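Local coordinates for protein ethylbenzene dehydrogenase alpha-subunit (PDB 2IVF) that belongs to the molybdopterin oxidoreductase family and, as an alpha-subunit, carries a molybdenum atom, two pterin guanosine dinucleotides and an iron-sulfur cluster, at residues A[293-297]-A[427-431]. Numbering follows the deposited sequence.
Sequences DLHVP and LIREL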
loop_
_atom_site.group_PDB
_atom_site.type_symbol
_atom_site.label_atom_id
_atom_site.label_comp_id
_atom_site.label_asym_id
_atom_site.label_seq_id
_atom_site.Cartn_x
_atom_site.Cartn_y
_atom_site.Cartn_z
ATOM N N ASP A 293 -19.133 -10.178 3.690
ATOM C CA ASP A 293 -20.438 -10.775 3.410
ATOM C C ASP A 293 -21.451 -9.755 2.891
ATOM O O ASP A 293 -22.354 -10.086 2.122
ATOM C CB ASP A 293 -20.971 -11.472 4.655
ATOM C CG ASP A 293 -20.092 -12.606 5.095
ATOM O OD1 ASP A 293 -19.883 -13.552 4.293
ATOM O OD2 ASP A 293 -19.595 -12.529 6.227
ATOM N N LEU A 294 -21.308 -8.517 3.340
ATOM C CA LEU A 294 -22.249 -7.473 3.088
ATOM C C LEU A 294 -21.507 -6.213 2.860
ATOM O O LEU A 294 -20.541 -5.905 3.557
ATOM C CB LEU A 294 -23.135 -7.254 4.329
ATOM C CG LEU A 294 -24.221 -8.322 4.600
ATOM C CD1 LEU A 294 -24.861 -8.070 5.960
ATOM C CD2 LEU A 294 -25.264 -8.228 3.510
ATOM N N HIS A 295 -21.969 -5.496 1.876
ATOM C CA HIS A 295 -21.654 -4.098 1.688
ATOM C C HIS A 295 -22.855 -3.256 2.042
ATOM O O HIS A 295 -23.974 -3.424 1.474
ATOM C CB HIS A 295 -21.285 -3.881 0.213
ATOM C CG HIS A 295 -21.031 -2.470 -0.128
ATOM N ND1 HIS A 295 -21.417 -1.941 -1.334
ATOM C CD2 HIS A 295 -20.508 -1.440 0.597
ATOM C CE1 HIS A 295 -21.080 -0.660 -1.368
ATOM N NE2 HIS A 295 -20.502 -0.343 -0.221
ATOM N N VAL A 296 -22.625 -2.283 2.919
ATOM C CA VAL A 296 -23.648 -1.325 3.278
ATOM C C VAL A 296 -23.287 -0.032 2.534
ATOM O O VAL A 296 -22.330 0.639 2.902
ATOM C CB VAL A 296 -23.712 -1.131 4.816
ATOM C CG1 VAL A 296 -24.656 0.028 5.186
ATOM C CG2 VAL A 296 -24.091 -2.467 5.571
ATOM N N PRO A 297 -24.023 0.283 1.437
ATOM C CA PRO A 297 -23.625 1.311 0.501
ATOM C C PRO A 297 -24.115 2.675 0.921
ATOM O O PRO A 297 -24.938 3.337 0.257
ATOM C CB PRO A 297 -24.245 0.839 -0.808
ATOM C CG PRO A 297 -25.476 0.164 -0.391
ATOM C CD PRO A 297 -25.235 -0.429 0.973
ATOM N N LEU A 427 -31.772 -4.311 4.791
ATOM C CA LEU A 427 -30.437 -4.406 5.355
ATOM C C LEU A 427 -30.313 -3.650 6.689
ATOM O O LEU A 427 -29.612 -4.071 7.602
ATOM C CB LEU A 427 -29.443 -3.878 4.306
ATOM C CG LEU A 427 -27.967 -4.125 4.483
ATOM C CD1 LEU A 427 -27.673 -5.606 4.957
ATOM C CD2 LEU A 427 -27.197 -3.764 3.207
ATOM N N ILE A 428 -30.960 -2.504 6.781
ATOM C CA ILE A 428 -31.073 -1.787 8.046
ATOM C C ILE A 428 -31.732 -2.696 9.110
ATOM O O ILE A 428 -31.203 -2.871 10.231
ATOM C CB ILE A 428 -31.877 -0.509 7.872
ATOM C CG1 ILE A 428 -31.104 0.472 6.958
ATOM C CG2 ILE A 428 -32.224 0.083 9.280
ATOM C CD1 ILE A 428 -31.818 1.891 6.703
ATOM N N ARG A 429 -32.848 -3.317 8.745
ATOM C CA ARG A 429 -33.567 -4.166 9.698
ATOM C C ARG A 429 -32.764 -5.417 10.033
ATOM O O ARG A 429 -32.651 -5.780 11.211
ATOM C CB ARG A 429 -34.960 -4.517 9.190
ATOM C CG ARG A 429 -35.937 -4.848 10.323
ATOM C CD ARG A 429 -37.370 -4.743 9.917
ATOM N NE ARG A 429 -37.954 -3.413 10.018
ATOM C CZ ARG A 429 -38.672 -2.828 9.055
ATOM N NH1 ARG A 429 -38.874 -3.410 7.863
ATOM N NH2 ARG A 429 -39.182 -1.626 9.279
ATOM N N GLU A 430 -32.177 -6.065 9.019
ATOM C CA GLU A 430 -31.335 -7.235 9.269
ATOM C C GLU A 430 -30.159 -6.960 10.206
ATOM O O GLU A 430 -29.907 -7.720 11.138
ATOM C CB GLU A 430 -30.762 -7.793 7.975
ATOM C CG GLU A 430 -29.936 -9.063 8.179
ATOM C CD GLU A 430 -29.414 -9.611 6.849
ATOM O OE1 GLU A 430 -30.162 -9.501 5.853
ATOM O OE2 GLU A 430 -28.278 -10.105 6.845
ATOM N N LEU A 431 -29.427 -5.888 9.931
ATOM C CA LEU A 431 -28.299 -5.532 10.744
ATOM C C LEU A 431 -28.676 -4.987 12.125
ATOM O O LEU A 431 -27.922 -5.194 13.092
ATOM C CB LEU A 431 -27.354 -4.592 9.996
ATOM C CG LEU A 431 -26.616 -5.274 8.828
ATOM C CD1 LEU A 431 -25.836 -4.271 7.895
ATOM C CD2 LEU A 431 -25.666 -6.417 9.326
#
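Leu427 touches His295 through the backbone, its CD2 3.7 Å from His295 O, while the flat imidazole turns to the other side of the strand and takes no part across the contact. There one ring face has Pro297 N 3.9 Å above its plane, near the ring's perimeter rather than over its centre, NE2 is hydrogen-bonded to Ala282 O, and Phe285 meets the ring with planes at about 60°. The carboxylate of Glu430, on an extended chain, brings OE2 4.1 Å from Leu294 CD1; that oxygen is salt-bridged to Lys434 and to Arg279 of the beta-subunit.

On the helix-facing side of the strand, four aliphatic side chains make the contact. Leu294 and Leu427 run alongside each other, pointing opposite ways, CD2 of the first 3.8 Å from CD1 of the second. Leu431 meets the strand tip to tip twice: its CD2 faces Leu294 CD1, and its CD1 presses on Val296 CG2 at a tight 3.4 Å. With Val296 CG1 anti to the backbone N (chi1 172°), CG2 is left opposite the carbonyl carbon, aimed at the helix.

Phe306 of helix 303-316 packs on both Val296 and Leu431. The whole is a helix-on-sheet apolar layer of an alpha/beta fold, helix 425-437 covering strand 294-296, outermost within this chain in a parallel sheet.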